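Local structure of succinylglutamate desuccinylase/aspartoacylase (3LWU) at residues I43-M47 / M77-E81; V56-V62 / I89-A95; I131-Y135 / Q240-A245. The protein binds zinc and probably acts as a metal-dependent hydrolase of the succinylglutamate desuccinylase/aspartoacylase family. All blocks are in the same frame, centred on the assembly; numbering follows the deposited sequence.

Contact 1. Residues I43-M47 / M77-E81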
ATOM      1  N   ILE A  43     -26.611 -10.370  -7.509  1.00 18.07           N
ATOM      2  CA  ILE A  43     -27.373 -11.395  -6.832  1.00 18.72           C
ATOM      3  C   ILE A  43     -28.117 -12.211  -7.905  1.00 18.28           C
ATOM      4  O   ILE A  43     -28.754 -11.656  -8.819  1.00 18.04           O
ATOM      5  CB  ILE A  43     -28.368 -10.770  -5.791  1.00 18.82           C
ATOM      6  CG1 ILE A  43     -27.606  -9.883  -4.757  1.00 18.10           C
ATOM      7  CG2 ILE A  43     -29.202 -11.824  -5.084  1.00 18.36           C
ATOM      8  CD1 ILE A  43     -26.661 -10.626  -3.840  1.00 17.92           C
ATOM      9  N   TYR A  44     -28.004 -13.539  -7.782  1.00 17.39           N
ATOM     10  CA  TYR A  44     -28.651 -14.495  -8.649  1.00 16.93           C
ATOM     11  C   TYR A  44     -29.520 -15.346  -7.754  1.00 17.53           C
ATOM     12  O   TYR A  44     -29.077 -15.819  -6.700  1.00 15.98           O
ATOM     13  CB  TYR A  44     -27.610 -15.397  -9.343  1.00 16.73           C
ATOM     14  CG  TYR A  44     -26.693 -14.650 -10.270  1.00 15.71           C
ATOM     15  CD1 TYR A  44     -27.108 -14.286 -11.535  1.00 17.18           C
ATOM     16  CD2 TYR A  44     -25.423 -14.258  -9.866  1.00 14.92           C
ATOM     17  CE1 TYR A  44     -26.251 -13.572 -12.418  1.00 18.08           C
ATOM     18  CE2 TYR A  44     -24.569 -13.522 -10.737  1.00 17.77           C
ATOM     19  CZ  TYR A  44     -25.001 -13.197 -12.009  1.00 15.83           C
ATOM     20  OH  TYR A  44     -24.174 -12.531 -12.883  1.00 22.56           O
ATOM     21  N   SER A  45     -30.747 -15.554  -8.183  1.00 18.09           N
ATOM     22  CA  SER A  45     -31.692 -16.321  -7.403  1.00 19.55           C
ATOM     23  C   SER A  45     -32.323 -17.438  -8.236  1.00 19.15           C
ATOM     24  O   SER A  45     -32.883 -17.169  -9.289  1.00 19.38           O
ATOM     25  CB  SER A  45     -32.763 -15.373  -6.843  1.00 20.21           C
ATOM     26  OG  SER A  45     -33.785 -16.132  -6.233  1.00 24.79           O
ATOM     27  N   PHE A  46     -32.183 -18.691  -7.783  1.00 18.76           N
ATOM     28  CA  PHE A  46     -32.922 -19.802  -8.362  1.00 18.67           C
ATOM     29  C   PHE A  46     -34.112 -20.061  -7.453  1.00 19.33           C
ATOM     30  O   PHE A  46     -33.957 -20.519  -6.324  1.00 19.77           O
ATOM     31  CB  PHE A  46     -32.052 -21.072  -8.464  1.00 19.27           C
ATOM     32  CG  PHE A  46     -30.977 -21.025  -9.560  1.00 17.28           C
ATOM     33  CD1 PHE A  46     -29.792 -20.387  -9.357  1.00 19.21           C
ATOM     34  CD2 PHE A  46     -31.176 -21.646 -10.772  1.00 17.89           C
ATOM     35  CE1 PHE A  46     -28.840 -20.334 -10.366  1.00 20.26           C
ATOM     36  CE2 PHE A  46     -30.240 -21.628 -11.753  1.00 16.03           C
ATOM     37  CZ  PHE A  46     -29.070 -20.964 -11.560  1.00 17.97           C
HETATM   38  N   MSE A  47     -35.300 -19.747  -7.925  1.00 19.93           N
HETATM   39  CA  MSE A  47     -36.521 -19.885  -7.114  1.00 20.83           C
HETATM   40  C   MSE A  47     -36.796 -21.320  -6.846  1.00 20.29           C
HETATM   41  O   MSE A  47     -36.771 -22.094  -7.769  1.00 18.94           O
HETATM   42  CB  MSE A  47     -37.736 -19.467  -7.895  1.00 21.67           C
HETATM   43  CG  MSE A  47     -38.135 -18.054  -7.760  1.00 27.68           C
HETATM   44 SE   MSE A  47     -39.844 -18.003  -8.745  0.75 36.33          SE
HETATM   45  CE  MSE A  47     -39.262 -16.321  -9.616  1.00 30.11           C
HETATM   46  N   MSE A  77     -23.948 -22.727 -10.550  1.00 14.36           N
HETATM   47  CA  MSE A  77     -25.118 -22.235 -11.249  1.00 14.57           C
HETATM   48  C   MSE A  77     -25.324 -22.983 -12.583  1.00 14.47           C
HETATM   49  O   MSE A  77     -26.454 -23.334 -12.929  1.00 14.73           O
HETATM   50  CB  MSE A  77     -25.021 -20.735 -11.455  1.00 13.95           C
HETATM   51  CG  MSE A  77     -25.148 -19.971 -10.135  1.00 14.83           C
HETATM   52 SE   MSE A  77     -25.326 -18.031 -10.395  0.75 18.79          SE
HETATM   53  CE  MSE A  77     -23.764 -17.627 -11.465  1.00 18.62           C
ATOM     54  N   THR A  78     -24.223 -23.265 -13.282  1.00 14.81           N
ATOM     55  CA  THR A  78     -24.236 -24.053 -14.539  1.00 14.71           C
ATOM     56  C   THR A  78     -24.867 -25.414 -14.272  1.00 14.94           C
ATOM     57  O   THR A  78     -25.718 -25.851 -15.034  1.00 15.15           O
ATOM     58  CB  THR A  78     -22.809 -24.193 -15.109  1.00 14.72           C
ATOM     59  OG1 THR A  78     -22.262 -22.878 -15.280  1.00 13.83           O
ATOM     60  CG2 THR A  78     -22.764 -24.964 -16.448  1.00 14.53           C
ATOM     61  N   LEU A  79     -24.491 -26.057 -13.166  1.00 14.90           N
ATOM     62  CA  LEU A  79     -25.080 -27.343 -12.814  1.00 15.34           C
ATOM     63  C   LEU A  79     -26.542 -27.163 -12.474  1.00 15.62           C
ATOM     64  O   LEU A  79     -27.387 -27.914 -12.948  1.00 16.23           O
ATOM     65  CB  LEU A  79     -24.331 -27.993 -11.644  1.00 15.08           C
ATOM     66  CG  LEU A  79     -22.897 -28.504 -11.947  1.00 15.67           C
ATOM     67  CD1 LEU A  79     -22.180 -28.853 -10.651  1.00 15.07           C
ATOM     68  CD2 LEU A  79     -22.891 -29.695 -12.940  1.00 16.99           C
ATOM     69  N   LEU A  80     -26.866 -26.146 -11.676  1.00 16.05           N
ATOM     70  CA  LEU A  80     -28.242 -25.950 -11.270  1.00 15.28           C
ATOM     71  C   LEU A  80     -29.231 -25.732 -12.435  1.00 16.23           C
ATOM     72  O   LEU A  80     -30.430 -26.004 -12.269  1.00 16.52           O
ATOM     73  CB  LEU A  80     -28.365 -24.830 -10.251  1.00 15.10           C
ATOM     74  CG  LEU A  80     -27.792 -25.123  -8.858  1.00 14.04           C
ATOM     75  CD1 LEU A  80     -27.630 -23.787  -8.090  1.00 11.92           C
ATOM     76  CD2 LEU A  80     -28.681 -26.123  -8.092  1.00  9.89           C
ATOM     77  N   GLU A  81     -28.753 -25.281 -13.595  1.00 16.43           N
ATOM     78  CA  GLU A  81     -29.633 -25.153 -14.756  1.00 17.86           C
ATOM     79  C   GLU A  81     -30.290 -26.491 -15.088  1.00 17.33           C
ATOM     80  O   GLU A  81     -31.373 -26.493 -15.612  1.00 17.20           O
ATOM     81  CB  GLU A  81     -28.889 -24.650 -16.025  1.00 17.98           C
ATOM     82  CG  GLU A  81     -28.153 -23.308 -15.906  1.00 17.88           C
ATOM     83  CD  GLU A  81     -29.016 -22.127 -15.454  1.00 20.34           C
ATOM     84  OE1 GLU A  81     -30.264 -22.185 -15.534  1.00 19.37           O
ATOM     85  OE2 GLU A  81     -28.413 -21.114 -15.008  1.00 20.07           O
TER

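Contact 2. Residues V56-V62 / I89-A95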
ATOM      1  N   VAL A  56     -31.177 -21.429   0.717  1.00 14.90           N
ATOM      2  CA  VAL A  56     -29.738 -21.366   0.761  1.00 14.12           C
ATOM      3  C   VAL A  56     -29.234 -20.008   0.336  1.00 13.96           C
ATOM      4  O   VAL A  56     -29.739 -19.412  -0.632  1.00 13.78           O
ATOM      5  CB  VAL A  56     -29.141 -22.450  -0.169  1.00 14.69           C
ATOM      6  CG1 VAL A  56     -27.593 -22.482  -0.119  1.00 13.77           C
ATOM      7  CG2 VAL A  56     -29.738 -23.809   0.203  1.00 14.52           C
ATOM      8  N   TYR A  57     -28.208 -19.530   1.035  1.00 13.92           N
ATOM      9  CA  TYR A  57     -27.515 -18.279   0.669  1.00 13.87           C
ATOM     10  C   TYR A  57     -26.046 -18.614   0.546  1.00 13.77           C
ATOM     11  O   TYR A  57     -25.455 -19.199   1.453  1.00 13.17           O
ATOM     12  CB  TYR A  57     -27.710 -17.198   1.720  1.00 13.96           C
ATOM     13  CG  TYR A  57     -26.852 -15.967   1.500  1.00 14.58           C
ATOM     14  CD1 TYR A  57     -27.228 -14.993   0.575  1.00 14.81           C
ATOM     15  CD2 TYR A  57     -25.659 -15.792   2.178  1.00 16.54           C
ATOM     16  CE1 TYR A  57     -26.485 -13.895   0.368  1.00 16.53           C
ATOM     17  CE2 TYR A  57     -24.873 -14.680   1.948  1.00 16.70           C
ATOM     18  CZ  TYR A  57     -25.297 -13.731   1.043  1.00 17.23           C
ATOM     19  OH  TYR A  57     -24.555 -12.598   0.806  1.00 16.76           O
ATOM     20  N   ILE A  58     -25.479 -18.315  -0.610  1.00 13.76           N
ATOM     21  CA  ILE A  58     -24.090 -18.646  -0.902  1.00 13.81           C
ATOM     22  C   ILE A  58     -23.394 -17.383  -1.343  1.00 13.35           C
ATOM     23  O   ILE A  58     -23.897 -16.734  -2.240  1.00 14.38           O
ATOM     24  CB  ILE A  58     -24.005 -19.657  -2.036  1.00 13.63           C
ATOM     25  CG1 ILE A  58     -24.757 -20.943  -1.662  1.00 14.25           C
ATOM     26  CG2 ILE A  58     -22.529 -19.986  -2.354  1.00 13.65           C
ATOM     27  CD1 ILE A  58     -24.816 -22.016  -2.821  1.00 11.94           C
ATOM     28  N   GLN A  59     -22.280 -17.014  -0.711  1.00 13.08           N
ATOM     29  CA  GLN A  59     -21.519 -15.830  -1.099  1.00 13.64           C
ATOM     30  C   GLN A  59     -20.047 -16.181  -1.277  1.00 13.84           C
ATOM     31  O   GLN A  59     -19.578 -17.145  -0.719  1.00 13.69           O
ATOM     32  CB  GLN A  59     -21.677 -14.662  -0.116  1.00 14.41           C
ATOM     33  CG  GLN A  59     -21.118 -14.901   1.324  1.00 16.15           C
ATOM     34  CD  GLN A  59     -21.177 -13.664   2.191  1.00 15.91           C
ATOM     35  OE1 GLN A  59     -22.075 -12.839   2.029  1.00 16.68           O
ATOM     36  NE2 GLN A  59     -20.206 -13.521   3.112  1.00 14.32           N
ATOM     37  N   ALA A  60     -19.344 -15.407  -2.095  1.00 13.43           N
ATOM     38  CA  ALA A  60     -17.910 -15.563  -2.279  1.00 14.29           C
ATOM     39  C   ALA A  60     -17.196 -14.229  -2.210  1.00 14.30           C
ATOM     40  O   ALA A  60     -17.806 -13.179  -2.498  1.00 14.86           O
ATOM     41  CB  ALA A  60     -17.601 -16.231  -3.667  1.00 12.73           C
ATOM     42  N   ASN A  61     -15.904 -14.277  -1.853  1.00 14.22           N
ATOM     43  CA  ASN A  61     -14.923 -13.213  -2.226  1.00 15.28           C
ATOM     44  C   ASN A  61     -15.058 -11.973  -1.360  1.00 15.61           C
ATOM     45  O   ASN A  61     -14.685 -10.889  -1.760  1.00 15.88           O
ATOM     46  CB  ASN A  61     -15.059 -12.892  -3.727  1.00 14.29           C
ATOM     47  CG  ASN A  61     -13.779 -12.321  -4.397  1.00 16.02           C
ATOM     48  OD1 ASN A  61     -13.836 -12.038  -5.589  1.00 15.19           O
ATOM     49  ND2 ASN A  61     -12.646 -12.190  -3.667  1.00 14.31           N
ATOM     50  N   VAL A  62     -15.536 -12.151  -0.123  1.00 16.25           N
ATOM     51  CA  VAL A  62     -15.517 -11.064   0.846  1.00 16.31           C
ATOM     52  C   VAL A  62     -14.096 -10.613   1.147  1.00 15.87           C
ATOM     53  O   VAL A  62     -13.829  -9.428   1.380  1.00 16.26           O
ATOM     54  CB  VAL A  62     -16.234 -11.449   2.126  1.00 16.43           C
ATOM     55  CG1 VAL A  62     -15.967 -10.419   3.212  1.00 16.26           C
ATOM     56  CG2 VAL A  62     -17.734 -11.558   1.847  1.00 18.01           C
ATOM     57  N   ILE A  89     -32.401 -20.661  -3.794  1.00 13.80           N
ATOM     58  CA  ILE A  89     -30.944 -20.558  -3.736  1.00 13.64           C
ATOM     59  C   ILE A  89     -30.570 -19.192  -4.207  1.00 13.96           C
ATOM     60  O   ILE A  89     -30.895 -18.798  -5.330  1.00 13.88           O
ATOM     61  CB  ILE A  89     -30.208 -21.602  -4.589  1.00 13.62           C
ATOM     62  CG1 ILE A  89     -30.668 -23.009  -4.195  1.00 14.83           C
ATOM     63  CG2 ILE A  89     -28.641 -21.488  -4.424  1.00 13.46           C
ATOM     64  CD1 ILE A  89     -30.102 -24.130  -5.076  1.00 15.68           C
ATOM     65  N   THR A  90     -29.890 -18.473  -3.322  1.00 14.03           N
ATOM     66  CA  THR A  90     -29.442 -17.128  -3.583  1.00 14.67           C
ATOM     67  C   THR A  90     -27.917 -17.118  -3.581  1.00 14.33           C
ATOM     68  O   THR A  90     -27.296 -17.603  -2.644  1.00 13.90           O
ATOM     69  CB  THR A  90     -29.968 -16.138  -2.527  1.00 14.62           C
ATOM     70  OG1 THR A  90     -31.393 -16.212  -2.484  1.00 14.47           O
ATOM     71  CG2 THR A  90     -29.553 -14.722  -2.893  1.00 14.03           C
ATOM     72  N   LEU A  91     -27.318 -16.577  -4.639  1.00 14.47           N
ATOM     73  CA  LEU A  91     -25.880 -16.583  -4.758  1.00 14.56           C
ATOM     74  C   LEU A  91     -25.388 -15.147  -4.901  1.00 15.01           C
ATOM     75  O   LEU A  91     -25.938 -14.380  -5.685  1.00 14.79           O
ATOM     76  CB  LEU A  91     -25.441 -17.452  -5.946  1.00 15.04           C
ATOM     77  CG  LEU A  91     -25.973 -18.895  -5.814  1.00 14.87           C
ATOM     78  CD1 LEU A  91     -27.228 -19.011  -6.663  1.00 14.28           C
ATOM     79  CD2 LEU A  91     -24.936 -19.939  -6.260  1.00 15.10           C
ATOM     80  N   ALA A  92     -24.348 -14.805  -4.130  1.00 14.99           N
ATOM     81  CA  ALA A  92     -23.766 -13.466  -4.130  1.00 14.77           C
ATOM     82  C   ALA A  92     -22.273 -13.591  -4.410  1.00 14.65           C
ATOM     83  O   ALA A  92     -21.472 -13.605  -3.482  1.00 14.46           O
ATOM     84  CB  ALA A  92     -24.010 -12.743  -2.797  1.00 13.03           C
ATOM     85  N   PRO A  93     -21.896 -13.723  -5.697  1.00 14.39           N
ATOM     86  CA  PRO A  93     -20.469 -13.703  -5.968  1.00 14.17           C
ATOM     87  C   PRO A  93     -19.947 -12.270  -5.922  1.00 13.50           C
ATOM     88  O   PRO A  93     -20.731 -11.332  -5.838  1.00 13.97           O
ATOM     89  CB  PRO A  93     -20.380 -14.283  -7.375  1.00 13.92           C
ATOM     90  CG  PRO A  93     -21.606 -13.846  -8.015  1.00 15.00           C
ATOM     91  CD  PRO A  93     -22.674 -13.872  -6.936  1.00 13.98           C
ATOM     92  N   LEU A  94     -18.638 -12.098  -5.946  1.00 13.35           N
ATOM     93  CA  LEU A  94     -18.042 -10.747  -5.972  1.00 14.33           C
ATOM     94  C   LEU A  94     -18.651  -9.881  -4.854  1.00 13.92           C
ATOM     95  O   LEU A  94     -19.080  -8.758  -5.087  1.00 16.30           O
ATOM     96  CB  LEU A  94     -18.258 -10.097  -7.345  1.00 13.77           C
ATOM     97  CG  LEU A  94     -17.686 -10.832  -8.569  1.00 15.16           C
ATOM     98  CD1 LEU A  94     -18.238 -10.187  -9.896  1.00 12.94           C
ATOM     99  CD2 LEU A  94     -16.120 -10.927  -8.643  1.00 12.18           C
ATOM    100  N   ALA A  95     -18.677 -10.402  -3.637  1.00 14.37           N
ATOM    101  CA  ALA A  95     -19.466  -9.794  -2.575  1.00 14.45           C
ATOM    102  C   ALA A  95     -18.794  -8.612  -1.898  1.00 14.59           C
ATOM    103  O   ALA A  95     -19.414  -7.970  -1.070  1.00 15.26           O
ATOM    104  CB  ALA A  95     -19.878 -10.854  -1.522  1.00 14.14           C
TER
HETATM  105  O   HOH W   1     -32.103 -18.206  -0.832  1.00 28.52           O

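Contact 3. Residues I131-Y135 / Q240-A245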
ATOM      1  N   ILE A 131     -32.125 -13.674  25.470  1.00 33.42           N
ATOM      2  CA  ILE A 131     -32.727 -14.903  24.987  1.00 33.49           C
ATOM      3  C   ILE A 131     -33.826 -15.381  25.913  1.00 32.87           C
ATOM      4  O   ILE A 131     -34.840 -15.847  25.434  1.00 32.33           O
ATOM      5  CB  ILE A 131     -31.677 -16.028  24.733  1.00 33.64           C
ATOM      6  CG1 ILE A 131     -32.356 -17.231  24.069  1.00 34.29           C
ATOM      7  CG2 ILE A 131     -30.974 -16.442  26.040  1.00 34.69           C
ATOM      8  CD1 ILE A 131     -33.097 -16.881  22.770  1.00 35.42           C
ATOM      9  N   GLN A 132     -33.624 -15.228  27.223  1.00 32.67           N
ATOM     10  CA  GLN A 132     -34.641 -15.588  28.227  1.00 33.04           C
ATOM     11  C   GLN A 132     -35.922 -14.790  27.972  1.00 32.31           C
ATOM     12  O   GLN A 132     -37.021 -15.327  28.003  1.00 31.94           O
ATOM     13  CB  GLN A 132     -34.171 -15.301  29.672  1.00 33.43           C
ATOM     14  CG  GLN A 132     -32.714 -15.685  30.041  1.00 35.72           C
ATOM     15  CD  GLN A 132     -32.236 -15.006  31.344  1.00 38.81           C
ATOM     16  OE1 GLN A 132     -31.553 -13.968  31.314  1.00 40.56           O
ATOM     17  NE2 GLN A 132     -32.610 -15.583  32.489  1.00 38.77           N
ATOM     18  N   ASN A 133     -35.758 -13.497  27.724  1.00 31.61           N
ATOM     19  CA  ASN A 133     -36.883 -12.603  27.509  1.00 31.33           C
ATOM     20  C   ASN A 133     -37.600 -12.853  26.185  1.00 30.28           C
ATOM     21  O   ASN A 133     -38.839 -12.944  26.146  1.00 29.54           O
ATOM     22  CB  ASN A 133     -36.399 -11.154  27.546  1.00 32.06           C
ATOM     23  CG  ASN A 133     -37.540 -10.175  27.641  1.00 34.59           C
ATOM     24  OD1 ASN A 133     -38.028  -9.896  28.734  1.00 38.74           O
ATOM     25  ND2 ASN A 133     -37.990  -9.661  26.494  1.00 37.81           N
ATOM     26  N   TRP A 134     -36.819 -12.963  25.104  1.00 29.16           N
ATOM     27  CA  TRP A 134     -37.383 -13.136  23.780  1.00 28.63           C
ATOM     28  C   TRP A 134     -38.212 -14.418  23.747  1.00 28.27           C
ATOM     29  O   TRP A 134     -39.355 -14.430  23.229  1.00 27.53           O
ATOM     30  CB  TRP A 134     -36.291 -13.135  22.662  1.00 28.53           C
ATOM     31  CG  TRP A 134     -36.941 -13.088  21.298  1.00 28.29           C
ATOM     32  CD1 TRP A 134     -37.220 -11.968  20.558  1.00 28.48           C
ATOM     33  CD2 TRP A 134     -37.460 -14.201  20.541  1.00 27.87           C
ATOM     34  NE1 TRP A 134     -37.855 -12.319  19.386  1.00 27.70           N
ATOM     35  CE2 TRP A 134     -38.015 -13.680  19.354  1.00 26.83           C
ATOM     36  CE3 TRP A 134     -37.480 -15.588  20.739  1.00 26.33           C
ATOM     37  CZ2 TRP A 134     -38.608 -14.487  18.396  1.00 26.75           C
ATOM     38  CZ3 TRP A 134     -38.068 -16.393  19.772  1.00 25.77           C
ATOM     39  CH2 TRP A 134     -38.627 -15.841  18.622  1.00 26.15           C
ATOM     40  N   TYR A 135     -37.638 -15.478  24.331  1.00 28.27           N
ATOM     41  CA  TYR A 135     -38.263 -16.817  24.388  1.00 28.17           C
ATOM     42  C   TYR A 135     -39.550 -16.813  25.201  1.00 28.97           C
ATOM     43  O   TYR A 135     -40.517 -17.471  24.811  1.00 28.51           O
ATOM     44  CB  TYR A 135     -37.286 -17.863  24.961  1.00 27.89           C
ATOM     45  CG  TYR A 135     -37.832 -19.300  25.041  1.00 27.39           C
ATOM     46  CD1 TYR A 135     -37.693 -20.180  23.968  1.00 27.51           C
ATOM     47  CD2 TYR A 135     -38.463 -19.776  26.201  1.00 28.16           C
ATOM     48  CE1 TYR A 135     -38.183 -21.493  24.021  1.00 27.70           C
ATOM     49  CE2 TYR A 135     -38.958 -21.093  26.278  1.00 27.97           C
ATOM     50  CZ  TYR A 135     -38.812 -21.944  25.176  1.00 29.46           C
ATOM     51  OH  TYR A 135     -39.276 -23.239  25.226  1.00 30.40           O
ATOM     52  N   GLN A 240     -27.742 -20.464  20.300  1.00 25.02           N
ATOM     53  CA  GLN A 240     -28.164 -19.927  21.600  1.00 26.25           C
ATOM     54  C   GLN A 240     -29.622 -20.249  21.878  1.00 25.06           C
ATOM     55  O   GLN A 240     -29.940 -20.726  22.968  1.00 24.85           O
ATOM     56  CB  GLN A 240     -27.992 -18.408  21.684  1.00 26.59           C
ATOM     57  CG  GLN A 240     -26.578 -17.903  21.828  1.00 31.69           C
ATOM     58  CD  GLN A 240     -26.450 -16.449  21.307  1.00 38.08           C
ATOM     59  OE1 GLN A 240     -27.426 -15.664  21.370  1.00 41.25           O
ATOM     60  NE2 GLN A 240     -25.266 -16.100  20.754  1.00 39.38           N
ATOM     61  N   LEU A 241     -30.495 -19.987  20.900  1.00 24.23           N
ATOM     62  CA  LEU A 241     -31.937 -20.220  21.071  1.00 23.93           C
ATOM     63  C   LEU A 241     -32.188 -21.685  21.385  1.00 24.59           C
ATOM     64  O   LEU A 241     -32.914 -22.008  22.312  1.00 25.79           O
ATOM     65  CB  LEU A 241     -32.725 -19.813  19.835  1.00 22.94           C
ATOM     66  CG  LEU A 241     -34.219 -20.130  19.791  1.00 22.99           C
ATOM     67  CD1 LEU A 241     -34.985 -19.484  20.930  1.00 18.48           C
ATOM     68  CD2 LEU A 241     -34.796 -19.666  18.470  1.00 22.62           C
ATOM     69  N   THR A 242     -31.566 -22.568  20.622  1.00 25.36           N
ATOM     70  CA  THR A 242     -31.754 -24.004  20.795  1.00 25.67           C
ATOM     71  C   THR A 242     -31.283 -24.523  22.177  1.00 26.91           C
ATOM     72  O   THR A 242     -32.026 -25.257  22.839  1.00 26.43           O
ATOM     73  CB  THR A 242     -31.031 -24.807  19.685  1.00 25.53           C
ATOM     74  OG1 THR A 242     -31.392 -24.296  18.396  1.00 22.93           O
ATOM     75  CG2 THR A 242     -31.392 -26.291  19.782  1.00 23.33           C
ATOM     76  N   GLU A 243     -30.053 -24.184  22.582  1.00 28.28           N
ATOM     77  CA  GLU A 243     -29.547 -24.584  23.903  1.00 29.75           C
ATOM     78  C   GLU A 243     -30.477 -24.038  24.976  1.00 30.06           C
ATOM     79  O   GLU A 243     -30.842 -24.770  25.928  1.00 30.74           O
ATOM     80  CB  GLU A 243     -28.110 -24.102  24.156  1.00 30.54           C
ATOM     81  CG  GLU A 243     -27.048 -24.858  23.343  1.00 33.22           C
ATOM     82  CD  GLU A 243     -25.714 -24.121  23.263  1.00 36.99           C
ATOM     83  OE1 GLU A 243     -25.431 -23.290  24.152  1.00 38.20           O
ATOM     84  OE2 GLU A 243     -24.942 -24.354  22.297  1.00 42.14           O
ATOM     85  N   TYR A 244     -30.903 -22.781  24.831  1.00 29.84           N
ATOM     86  CA  TYR A 244     -31.854 -22.247  25.804  1.00 29.92           C
ATOM     87  C   TYR A 244     -33.160 -23.034  25.804  1.00 29.02           C
ATOM     88  O   TYR A 244     -33.586 -23.485  26.865  1.00 29.90           O
ATOM     89  CB  TYR A 244     -32.130 -20.743  25.666  1.00 30.27           C
ATOM     90  CG  TYR A 244     -33.040 -20.262  26.797  1.00 30.37           C
ATOM     91  CD1 TYR A 244     -32.525 -20.009  28.078  1.00 31.88           C
ATOM     92  CD2 TYR A 244     -34.409 -20.096  26.594  1.00 29.50           C
ATOM     93  CE1 TYR A 244     -33.373 -19.600  29.146  1.00 31.44           C
ATOM     94  CE2 TYR A 244     -35.245 -19.689  27.623  1.00 30.47           C
ATOM     95  CZ  TYR A 244     -34.728 -19.440  28.896  1.00 31.51           C
ATOM     96  OH  TYR A 244     -35.594 -19.032  29.891  1.00 31.70           O
ATOM     97  N   ALA A 245     -33.788 -23.222  24.652  1.00 28.46           N
ATOM     98  CA  ALA A 245     -35.059 -23.980  24.612  1.00 28.55           C
ATOM     99  C   ALA A 245     -34.921 -25.372  25.248  1.00 28.88           C
ATOM    100  O   ALA A 245     -35.766 -25.769  26.058  1.00 27.77           O
ATOM    101  CB  ALA A 245     -35.597 -24.096  23.211  1.00 28.16           C
TER

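Contact 1. Residues I43-M47 / M77-E81
Met77, present as selenomethionine, reaches from the helix to both Tyr44 and Phe46, the two side chains that this end of strand 38-46 turns toward it. Its chain crosses each of them at about a right angle, and different parts of it do the touching. The selenium lies obliquely above the Tyr44 ring, a Met-aromatic contact with SE 4.2 Å from the centroid, and presses against Tyr44 CB at 3.6 Å. The last torsion bends the chain (chi3 -55°) and lays CE over one face of that ring as a CH-pi contact. Nearer the backbone, Met77 CG meets the edge of Phe46 at CE1, 3.7 Å away. One face of Phe46 goes instead to Leu80, whose CB stands 4.2 Å from the ring centroid, 17° off the normal. One helical turn thus supplies Met77 at the ring's edge and Leu80 over its face. This is helix-on-sheet packing, with helix 68-80 of the succinylglutamate desuccinylase/aspartoacylase catalytic domain laid against strands 38-46 and 89-92; Met77 and Leu80 also touch Leu91 and Ile89 of the latter strand, respectively. No hydrogen bond joins the two segments, and all four of these side chains are buried. The hydroxyl of Tyr44 ends at the second subunit, where OH is hydrogen-bonded to Ile343 O and Tyr346 N. By contrast, the Glu81 side of the contact is partly exposed and polar, with little apolar packing. Glu81 starts out directed away from the strand, but a bend at chi2 (-56°) curls its carboxylate back to the Phe46 edge, where OE2 lies 3.5 Å from CZ. The carboxylate is gripped by Lys22 N at OE1, and at OE2 by Thr21 OG1 and by Tyr346 OH of the second subunit.

Contact 2. Residues V56-V62 / I89-A95
Ile58 and Ala92 share the shortest of five backbone hydrogen bonds, Ala92 N to Ile58 O at 2.7 Å, within the parallel strand pair of a beta-alpha-beta crossover whose helix is 68-80. Ile58 N donates to Thr90 O at 2.8 Å, nearly in line with the carbonyl. Thr90 N to Val56 O and Ala60 N to Ala92 O complete the regular pairing, while Ala95 N, in the loop after strand 89-92, reaches back to Ala60 O (3.1 Å) at the end of strand 56-60. The loops that follow the two strands approach the metal site: Asn61 OD1 is held by Asn70, and its ND2 by the backbone of His63, a zinc ligand, and of Gly64. On the face bearing Tyr57 and Gln59, Tyr57 OH donates 2.8 Å to an in-plane lone pair of Gln59 OE1. With CG anti to the backbone N (chi1 171°), the Tyr57 ring runs along the strand, its hydroxyl 3.6 Å from Ala92 CB. A phenylalanine in place of Tyr57 would probably leave Gln59 OE1 without this mate, its amide then positioned mainly by the bonds of NE2 to Asp190 and Tyr124. The other face is apolar: Ile58 lies alongside Ile89 and Leu91, CD1 to Leu91 CD2 at 4.0 Å. At the strand start, one water donates to Val56 O and lies 2.7 Å from Thr90 OG1, to which it is also hydrogen-bonded.

Contact 3. Residues I131-Y135 / Q240-A245
Tyr244 drives the edge of its ring into the face of Tyr135 in a T-shaped stack, with centroids 5.3 Å apart and planes at 76°. The CD2-CE2 side makes the approach, and CE2 comes within 3.5 Å of Tyr135 CD2. Both tyrosines carry CG anti to the backbone N, which sends each ring out toward the other helix. Tyr244 also lays one face against the opposing backbone, with its CZ 3.9 Å from Gln132 CA. Gln132 crosses this ring at about a right angle, and of its side chain the aliphatic CB and CG come near, beside OH and CE1. Ile131 slides past Tyr244 in the opposite direction, CG1 against CB at 3.9 Å. A turn at CG1 (chi2 56°) brings CD1 of the same branch to Leu241 CD1, 3.7 Å away. Leu241 starts off to one side of the contact, but its CD1 comes nearer and touches both Ile131 and Tyr135, the latter at its ring edge. Farther round the Tyr135 ring, Ala245 CB touches CE1 at 3.8 Å. This is helix-helix packing of 131-138 on 230-247, at the periphery of the catalytic domain and away from the zinc site. The interface is wholly van der Waals and aromatic, with no hydrogen bond between the segments, which cross at -76° with axes 10.5 Å apart; so steep a crossing confines the contact to a compact patch. Helix 143-160 packs beside both: its Tyr150 touches Ile131 and Leu241 and makes an edge-to-face pair with Trp134. Along the far end of helix 230-247, the following loop adds Arg250 against Tyr135 and Phe252 against Ala245.

Overall arrangement
Contacts 1 and 2 are joined through strand 89-92, which pairs with 38-46 as well as with 56-60; their centres are 11 Å apart, and Phe46 N probably hydrogen-bonds Ile89 O at 2.8 Å. Their segments alternate along the chain: strand 38-46 comes before strand 56-60, and helix 68-80 lies between strands 56-60 and 89-92. Both also touch the second subunit. Contact 2 leads into the metal site: the Val62 side chain is about 7 Å from the zinc ion, which His63, Glu66 and His192 bind. Contact 3 is peripheral, its nearest atoms about 18 Å from contact 2 and about 25 Å from contact 1, and it lies away from the zinc.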